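Local coordinates for protein CT398 (Chlamydia trachomatis, PDB 4ILO) that is of unknown function but may bind DNA or RNA, combining a long antiparallel coiled-coil hairpin with a C4-type zinc ribbon, at residues N78-Q83 against Q98-A103; E53-K58 against A122-L127; L8-A13 against E172-E177. All coordinates share one frame; numbering follows the deposited sequence.

Contact 1 of 3, residues N78-Q83 against Q98-A103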
loop_
_atom_site.group_PDB
_atom_site.type_symbol
_atom_site.label_atom_id
_atom_site.label_comp_id
_atom_site.label_asym_id
_atom_site.label_seq_id
_atom_site.Cartn_x
_atom_site.Cartn_y
_atom_site.Cartn_z
ATOM N N ASN A 78 13.074 -42.555 -40.587
ATOM C CA ASN A 78 13.154 -42.634 -42.048
ATOM C C ASN A 78 14.469 -43.220 -42.509
ATOM O O ASN A 78 14.494 -44.019 -43.456
ATOM C CB ASN A 78 12.993 -41.270 -42.701
ATOM C CG ASN A 78 11.561 -40.798 -42.722
ATOM O OD1 ASN A 78 10.645 -41.605 -42.925
ATOM N ND2 ASN A 78 11.344 -39.491 -42.502
ATOM N N LYS A 79 15.585 -42.805 -41.904
ATOM C CA LYS A 79 16.853 -43.418 -42.280
ATOM C C LYS A 79 16.813 -44.918 -42.036
ATOM O O LYS A 79 17.312 -45.693 -42.851
ATOM C CB LYS A 79 18.017 -42.806 -41.514
ATOM N N LEU A 80 16.225 -45.353 -40.919
ATOM C CA LEU A 80 16.248 -46.775 -40.620
ATOM C C LEU A 80 15.401 -47.559 -41.620
ATOM O O LEU A 80 15.711 -48.715 -41.942
ATOM C CB LEU A 80 15.744 -47.005 -39.211
ATOM C CG LEU A 80 16.586 -46.471 -38.047
ATOM C CD1 LEU A 80 15.819 -46.611 -36.739
ATOM C CD2 LEU A 80 17.982 -47.212 -37.911
ATOM N N GLU A 81 14.325 -46.955 -42.108
ATOM C CA GLU A 81 13.473 -47.631 -43.073
ATOM C C GLU A 81 14.197 -47.803 -44.393
ATOM O O GLU A 81 14.174 -48.878 -44.989
ATOM C CB GLU A 81 12.171 -46.852 -43.259
ATOM C CG GLU A 81 11.316 -47.059 -42.060
ATOM C CD GLU A 81 10.036 -46.296 -42.084
ATOM O OE1 GLU A 81 9.968 -45.301 -42.837
ATOM O OE2 GLU A 81 9.120 -46.696 -41.318
ATOM N N ASN A 82 14.890 -46.777 -44.842
ATOM C CA ASN A 82 15.695 -46.941 -46.038
ATOM C C ASN A 82 16.744 -48.038 -45.847
ATOM O O ASN A 82 16.959 -48.852 -46.755
ATOM C CB ASN A 82 16.308 -45.590 -46.431
ATOM C CG ASN A 82 15.236 -44.534 -46.704
ATOM O OD1 ASN A 82 14.097 -44.854 -47.089
ATOM N ND2 ASN A 82 15.581 -43.285 -46.477
ATOM N N GLN A 83 17.404 -48.087 -44.676
ATOM C CA GLN A 83 18.423 -49.120 -44.451
ATOM C C GLN A 83 17.810 -50.509 -44.541
ATOM O O GLN A 83 18.371 -51.417 -45.164
ATOM C CB GLN A 83 19.073 -48.961 -43.078
ATOM C CG GLN A 83 20.078 -47.848 -42.967
ATOM C CD GLN A 83 20.614 -47.627 -41.552
ATOM O OE1 GLN A 83 20.814 -48.566 -40.790
ATOM N NE2 GLN A 83 20.862 -46.357 -41.206
ATOM N N GLN A 98 13.212 -53.798 -34.573
ATOM C CA GLN A 98 13.151 -53.531 -33.150
ATOM C C GLN A 98 13.512 -52.075 -32.881
ATOM O O GLN A 98 12.868 -51.422 -32.065
ATOM C CB GLN A 98 14.075 -54.484 -32.391
ATOM C CG GLN A 98 13.583 -55.945 -32.439
ATOM C CD GLN A 98 14.696 -56.998 -32.313
ATOM O OE1 GLN A 98 15.830 -56.704 -31.892
ATOM N NE2 GLN A 98 14.377 -58.240 -32.707
ATOM N N GLU A 99 14.546 -51.568 -33.562
ATOM C CA GLU A 99 14.936 -50.182 -33.369
ATOM C C GLU A 99 13.808 -49.233 -33.768
ATOM O O GLU A 99 13.541 -48.247 -33.075
ATOM C CB GLU A 99 16.209 -49.878 -34.153
ATOM C CG GLU A 99 16.792 -48.516 -33.779
ATOM C CD GLU A 99 17.613 -48.490 -32.473
ATOM O OE1 GLU A 99 18.202 -49.527 -32.043
ATOM O OE2 GLU A 99 17.684 -47.382 -31.891
ATOM N N MET A 100 13.119 -49.519 -34.871
ATOM C CA MET A 100 12.070 -48.617 -35.321
ATOM C C MET A 100 10.898 -48.644 -34.359
ATOM O O MET A 100 10.278 -47.601 -34.056
ATOM C CB MET A 100 11.639 -48.966 -36.747
ATOM C CG MET A 100 12.642 -48.472 -37.798
ATOM S SD MET A 100 12.079 -48.915 -39.451
ATOM C CE MET A 100 12.779 -50.508 -39.761
ATOM N N THR A 101 10.622 -49.811 -33.817
ATOM C CA THR A 101 9.549 -49.927 -32.831
ATOM C C THR A 101 9.877 -49.083 -31.618
ATOM O O THR A 101 9.064 -48.246 -31.197
ATOM C CB THR A 101 9.314 -51.406 -32.505
ATOM O OG1 THR A 101 8.716 -52.011 -33.656
ATOM C CG2 THR A 101 8.383 -51.616 -31.298
ATOM N N ALA A 102 11.133 -49.179 -31.155
ATOM C CA ALA A 102 11.549 -48.449 -29.963
ATOM C C ALA A 102 11.573 -46.965 -30.244
ATOM O O ALA A 102 11.166 -46.158 -29.408
ATOM C CB ALA A 102 12.950 -48.900 -29.532
ATOM N N ALA A 103 12.091 -46.588 -31.405
ATOM C CA ALA A 103 12.162 -45.178 -31.738
ATOM C C ALA A 103 10.767 -44.591 -31.846
ATOM O O ALA A 103 10.516 -43.496 -31.322
ATOM C CB ALA A 103 12.949 -44.994 -33.021
#
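L80 and E81 meet E99 and M100 in a small, largely apolar surface contact between two antiparallel helices, close to the turn that joins helix 2-86 to helix 90-171. The local axes come within 10.1 Å of each other, and their directions differ by 163°. L80 and M100 face one another at the level where the backbones are nearest, and these two residues supply most of the 203 Å² buried. They do not meet end to end. They lie side by side, each running toward the other's helix, and CB of L80 sits 3.7 Å from CG of M100. CD1 of L80 reaches the residue before the methionine, 3.7 Å from CG of E99. The glutamate thus offers its aliphatic part to the leucine: chi1 of -170° sets CG of E99 on the side facing L80, where the leucine methyl meets it.

On the other flank, the methionine chain runs straight to its sulfur and turns only at the last bond (chi3 -90°). SD of M100 comes to 3.3 Å from CG of E81, a tight approach that makes the methylene of a charged residue part of the apolar seam, whereas CE of M100 lies 4.1 Å from the carbonyl O of L80. No hydrogen bond or salt bridge links the two segments. The seam carries on beyond them, with M100 also touching Q84, L80 touching L96 and A103 touching I77. Such a line of leucine and methionine, flanked by the methylenes of glutamates, is typical of a two-stranded antiparallel coiled coil, here near the tip of the CT398-like hairpin.

Contact 2 of 3, residues E53-K58 against A122-L127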
loop_
_atom_site.group_PDB
_atom_site.type_symbol
_atom_site.label_atom_id
_atom_site.label_comp_id
_atom_site.label_asym_id
_atom_site.label_seq_id
_atom_site.Cartn_x
_atom_site.Cartn_y
_atom_site.Cartn_z
ATOM N N GLU A 53 4.070 -14.161 -17.769
ATOM C CA GLU A 53 4.951 -13.964 -18.916
ATOM C C GLU A 53 6.178 -14.873 -18.838
ATOM O O GLU A 53 6.549 -15.512 -19.830
ATOM C CB GLU A 53 5.321 -12.487 -19.025
ATOM C CG GLU A 53 4.123 -11.652 -19.478
ATOM C CD GLU A 53 4.451 -10.157 -19.677
ATOM O OE1 GLU A 53 5.454 -9.682 -19.110
ATOM O OE2 GLU A 53 3.704 -9.462 -20.416
ATOM N N GLN A 54 6.786 -15.002 -17.655
ATOM C CA GLN A 54 7.982 -15.846 -17.555
ATOM C C GLN A 54 7.645 -17.306 -17.789
ATOM O O GLN A 54 8.456 -18.059 -18.338
ATOM C CB GLN A 54 8.651 -15.680 -16.193
ATOM C CG GLN A 54 9.082 -14.227 -15.934
ATOM C CD GLN A 54 9.752 -14.048 -14.588
ATOM O OE1 GLN A 54 10.040 -15.039 -13.897
ATOM N NE2 GLN A 54 10.003 -12.776 -14.199
ATOM N N GLU A 55 6.474 -17.725 -17.321
ATOM C CA GLU A 55 6.000 -19.077 -17.551
ATOM C C GLU A 55 5.748 -19.316 -19.038
ATOM O O GLU A 55 6.082 -20.383 -19.557
ATOM C CB GLU A 55 4.758 -19.290 -16.687
ATOM C CG GLU A 55 3.838 -20.413 -17.037
ATOM C CD GLU A 55 2.651 -20.482 -16.070
ATOM O OE1 GLU A 55 2.744 -19.911 -14.934
ATOM O OE2 GLU A 55 1.640 -21.110 -16.461
ATOM N N MET A 56 5.214 -18.312 -19.747
ATOM C CA MET A 56 4.986 -18.442 -21.178
ATOM C C MET A 56 6.294 -18.534 -21.912
ATOM O O MET A 56 6.372 -19.189 -22.958
ATOM C CB MET A 56 4.265 -17.226 -21.767
ATOM C CG MET A 56 2.813 -17.001 -21.299
ATOM S SD MET A 56 1.820 -18.466 -21.452
ATOM C CE MET A 56 1.467 -18.395 -23.193
ATOM N N GLU A 57 7.318 -17.869 -21.398
ATOM C CA GLU A 57 8.621 -17.929 -22.044
ATOM C C GLU A 57 9.206 -19.329 -21.945
ATOM O O GLU A 57 9.857 -19.785 -22.877
ATOM C CB GLU A 57 9.567 -16.909 -21.420
ATOM C CG GLU A 57 10.704 -16.462 -22.347
ATOM C CD GLU A 57 10.213 -15.658 -23.558
ATOM O OE1 GLU A 57 9.138 -15.983 -24.120
ATOM O OE2 GLU A 57 10.906 -14.690 -23.945
ATOM N N LYS A 58 9.001 -20.005 -20.806
ATOM C CA LYS A 58 9.493 -21.361 -20.634
ATOM C C LYS A 58 8.744 -22.320 -21.536
ATOM O O LYS A 58 9.332 -23.275 -22.052
ATOM C CB LYS A 58 9.311 -21.816 -19.190
ATOM N N ALA A 122 -1.789 -22.752 -24.307
ATOM C CA ALA A 122 -3.067 -22.174 -24.740
ATOM C C ALA A 122 -3.870 -21.641 -23.554
ATOM O O ALA A 122 -4.407 -20.533 -23.607
ATOM C CB ALA A 122 -3.900 -23.166 -25.554
ATOM N N GLY A 123 -3.960 -22.418 -22.474
ATOM C CA GLY A 123 -4.697 -21.971 -21.303
ATOM C C GLY A 123 -4.005 -20.834 -20.570
ATOM O O GLY A 123 -4.661 -19.923 -20.061
ATOM N N SER A 124 -2.670 -20.867 -20.513
ATOM C CA SER A 124 -1.926 -19.791 -19.871
ATOM C C SER A 124 -1.987 -18.491 -20.667
ATOM O O SER A 124 -1.960 -17.402 -20.075
ATOM C CB SER A 124 -0.489 -20.210 -19.651
ATOM O OG SER A 124 -0.497 -21.250 -18.689
ATOM N N GLU A 125 -2.017 -18.574 -22.006
ATOM C CA GLU A 125 -2.265 -17.395 -22.820
ATOM C C GLU A 125 -3.645 -16.798 -22.507
ATOM O O GLU A 125 -3.794 -15.572 -22.378
ATOM C CB GLU A 125 -2.138 -17.775 -24.305
ATOM C CG GLU A 125 -2.482 -16.672 -25.303
ATOM C CD GLU A 125 -1.481 -15.516 -25.319
ATOM O OE1 GLU A 125 -0.315 -15.687 -24.890
ATOM O OE2 GLU A 125 -1.870 -14.407 -25.762
ATOM N N ASP A 126 -4.671 -17.636 -22.372
ATOM C CA ASP A 126 -5.968 -17.083 -21.991
ATOM C C ASP A 126 -5.887 -16.401 -20.640
ATOM O O ASP A 126 -6.587 -15.412 -20.385
ATOM C CB ASP A 126 -7.028 -18.192 -21.962
ATOM C CG ASP A 126 -7.459 -18.641 -23.365
ATOM O OD1 ASP A 126 -7.395 -17.846 -24.346
ATOM O OD2 ASP A 126 -7.888 -19.804 -23.471
ATOM N N LEU A 127 -5.083 -16.942 -19.732
ATOM C CA LEU A 127 -5.005 -16.344 -18.405
ATOM C C LEU A 127 -4.243 -15.051 -18.452
ATOM O O LEU A 127 -4.590 -14.090 -17.745
ATOM C CB LEU A 127 -4.282 -17.266 -17.425
ATOM C CG LEU A 127 -5.152 -18.209 -16.638
ATOM C CD1 LEU A 127 -4.289 -19.250 -15.942
ATOM C CD2 LEU A 127 -5.917 -17.367 -15.652
#
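M56 and S124 face each other in the tip-side half of the antiparallel coiled-coil hairpin, where helix 2-86 runs against helix 90-171 at a local axis separation of 10.2 Å. M56 is strongly folded. Its chain bends twice, at chi2 (-51°) and again at chi3 (-80°), and this lays the thioether across the small serine. SD of M56 lies 3.4 Å from CB of S124, so the sulfur rests on the serine methylene. The methyl end continues to the next residue, with CE of M56 3.7 Å from OE1 of E125 and similarly near that residue's CB and backbone N. M56 and E125 run roughly perpendicular to each other, E125 reaching in through a bend of its own at chi2. Q121 and L128 of helix 90-171 also touch M56 and extend its surroundings along the seam.

E55 behaves differently. Its CG is anti to the backbone N (chi1 161°) and the rest of the chain is extended, which carries the carboxylate along the flank of the interface as far as the serine hydroxyl. OE1 of E55 has a long, weak ion pair with NZ of K52. OG of the buried S124 hydrogen-bonds the carbonyl O of K120, one turn back in its own helix. Its single proton may go there, and the link to E55 is only possible: S124 OG lies 3.1 Å from OE2 of E55.

Contact 3 of 3, residues L8-A13 against E172-E177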
loop_
_atom_site.group_PDB
_atom_site.type_symbol
_atom_site.label_atom_id
_atom_site.label_comp_id
_atom_site.label_asym_id
_atom_site.label_seq_id
_atom_site.Cartn_x
_atom_site.Cartn_y
_atom_site.Cartn_z
ATOM N N LEU A 8 -3.777 33.675 28.130
ATOM C CA LEU A 8 -4.737 32.617 27.849
ATOM C C LEU A 8 -5.347 32.823 26.478
ATOM O O LEU A 8 -5.291 31.927 25.635
ATOM C CB LEU A 8 -5.818 32.538 28.931
ATOM C CG LEU A 8 -5.397 31.902 30.268
ATOM C CD1 LEU A 8 -6.513 32.025 31.296
ATOM C CD2 LEU A 8 -4.966 30.437 30.119
ATOM N N GLN A 9 -5.882 34.020 26.223
ATOM C CA GLN A 9 -6.461 34.309 24.915
ATOM C C GLN A 9 -5.486 33.947 23.795
ATOM O O GLN A 9 -5.888 33.405 22.745
ATOM C CB GLN A 9 -6.855 35.790 24.859
ATOM C CG GLN A 9 -7.907 36.132 23.786
ATOM C CD GLN A 9 -8.361 37.618 23.828
ATOM O OE1 GLN A 9 -8.043 38.367 24.765
ATOM N NE2 GLN A 9 -9.114 38.031 22.806
ATOM N N SER A 10 -4.191 34.185 24.021
ATOM C CA SER A 10 -3.201 33.940 22.979
ATOM C C SER A 10 -2.955 32.442 22.752
ATOM O O SER A 10 -2.884 31.998 21.611
ATOM C CB SER A 10 -1.895 34.639 23.316
ATOM O OG SER A 10 -0.939 34.418 22.305
ATOM N N ILE A 11 -2.764 31.671 23.825
ATOM C CA ILE A 11 -2.586 30.228 23.704
ATOM C C ILE A 11 -3.868 29.570 23.220
ATOM O O ILE A 11 -3.824 28.573 22.501
ATOM C CB ILE A 11 -2.142 29.625 25.045
ATOM C CG1 ILE A 11 -1.377 28.324 24.823
ATOM C CG2 ILE A 11 -3.362 29.355 25.929
ATOM C CD1 ILE A 11 -0.083 28.469 24.093
ATOM N N LEU A 12 -5.026 30.091 23.613
ATOM C CA LEU A 12 -6.262 29.536 23.090
ATOM C C LEU A 12 -6.292 29.631 21.570
ATOM O O LEU A 12 -6.677 28.670 20.891
ATOM C CB LEU A 12 -7.475 30.200 23.753
ATOM C CG LEU A 12 -7.717 29.636 25.175
ATOM C CD1 LEU A 12 -8.738 30.425 25.978
ATOM C CD2 LEU A 12 -8.149 28.146 25.119
ATOM N N ALA A 13 -5.833 30.749 21.014
ATOM C CA ALA A 13 -5.891 30.910 19.564
ATOM C C ALA A 13 -4.842 30.058 18.869
ATOM O O ALA A 13 -5.085 29.554 17.760
ATOM C CB ALA A 13 -5.715 32.381 19.171
ATOM N N GLU A 172 5.054 34.532 18.630
ATOM C CA GLU A 172 5.955 35.637 18.948
ATOM C C GLU A 172 5.469 36.405 20.174
ATOM O O GLU A 172 6.241 36.625 21.113
ATOM C CB GLU A 172 6.191 36.520 17.711
ATOM C CG GLU A 172 6.890 35.695 16.590
ATOM C CD GLU A 172 7.237 36.443 15.299
ATOM O OE1 GLU A 172 6.882 37.632 15.150
ATOM O OE2 GLU A 172 7.873 35.808 14.421
ATOM N N THR A 173 4.172 36.742 20.224
ATOM C CA THR A 173 3.594 37.545 21.309
ATOM C C THR A 173 2.976 36.708 22.451
ATOM O O THR A 173 2.217 37.260 23.268
ATOM C CB THR A 173 2.539 38.511 20.749
ATOM O OG1 THR A 173 1.769 37.846 19.735
ATOM C CG2 THR A 173 3.193 39.758 20.148
ATOM N N THR A 174 3.282 35.407 22.526
ATOM C CA THR A 174 2.664 34.491 23.487
ATOM C C THR A 174 3.621 34.228 24.653
ATOM O O THR A 174 4.845 34.159 24.462
ATOM C CB THR A 174 2.270 33.164 22.792
ATOM O OG1 THR A 174 1.150 32.560 23.466
ATOM C CG2 THR A 174 3.447 32.163 22.750
ATOM N N ASP A 175 3.058 34.087 25.867
ATOM C CA ASP A 175 3.887 33.865 27.056
ATOM C C ASP A 175 4.696 32.583 26.911
ATOM O O ASP A 175 4.104 31.511 26.717
ATOM C CB ASP A 175 3.097 33.764 28.354
ATOM C CG ASP A 175 4.025 33.479 29.560
ATOM O OD1 ASP A 175 5.083 34.155 29.693
ATOM O OD2 ASP A 175 3.729 32.567 30.358
ATOM N N PRO A 176 6.027 32.631 27.021
ATOM C CA PRO A 176 6.823 31.441 26.674
ATOM C C PRO A 176 6.817 30.343 27.726
ATOM O O PRO A 176 7.090 29.176 27.388
ATOM C CB PRO A 176 8.232 32.004 26.422
ATOM C CG PRO A 176 8.269 33.264 27.122
ATOM C CD PRO A 176 6.873 33.826 27.176
ATOM N N GLU A 177 6.499 30.659 28.980
ATOM C CA GLU A 177 6.394 29.632 30.011
ATOM C C GLU A 177 5.123 28.812 29.833
ATOM O O GLU A 177 5.127 27.576 29.956
ATOM C CB GLU A 177 6.402 30.323 31.376
ATOM C CG GLU A 177 7.634 31.177 31.576
ATOM C CD GLU A 177 8.879 30.337 31.663
ATOM O OE1 GLU A 177 8.765 29.157 32.053
ATOM O OE2 GLU A 177 9.971 30.851 31.361
#
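S10 and T174 point their hydroxyls at each other between an early turn of helix 2-86 and the loop that follows helix 90-171. The two oxygens, S10 OG and T174 OG1, are 3.0 Å apart and hydrogen-bonded, and either could be the donor. Each hydroxyl meets the other from the side and not in line with its C-O bond: the line between the oxygens makes about 106° with the CB-OG bond of S10 and about 96° with the CB-OG1 bond of T174. A chi1 of -179° swings OG of S10 away from its backbone N and out from the helix, and T174 turns its OG1 in the same sense, outward from an extended backbone. OG of S10 also lies 3.5 Å from CB of T174. CB of S10 is in turn 3.7 Å from OG1 of T174, so the two CB-O bonds lie close together.

Here helix 90-171 has ended and the chain turns into helix 176-189, which leads on toward the zinc ribbon. Within the loop, D175 occupies the N-cap position of that helix, its OD2 accepting a hydrogen bond from the backbone N of L178.

I11 lies one residue beyond the serine and brings its side-chain end toward the threonine, CD1 of I11 coming to 4.3 Å from OG1 of T174. That isoleucine belongs mainly to an apolar cluster, for it also touches L178, F179 and Y182 of helix 176-189 and V194 of the strand 194-198. T174 is itself buried, in contact with F179 and with I14 of the N-terminal helix.

In the fold
Helix 2-86 takes part in all three contacts. Contacts 1 and 2 pair it with helix 90-171 at two levels of one hairpin, their centres 36 Å apart, whereas contact 3 sets its N-terminal end against the loop leading into helix 176-189, with its centre about 103 Å from that of contact 1. Burial changes with place: contact 1, near the hairpin tip, touches through no buried residue, contact 2 through one (S124) and contact 3 through two (I11 and T174). Chemistry changes too. Carbon and sulfur carry contact 1, contact 2 adds a serine hydroxyl to its methionine packing, and contact 3 turns on paired hydroxyls beside the apolar residues that meet the zinc-ribbon end.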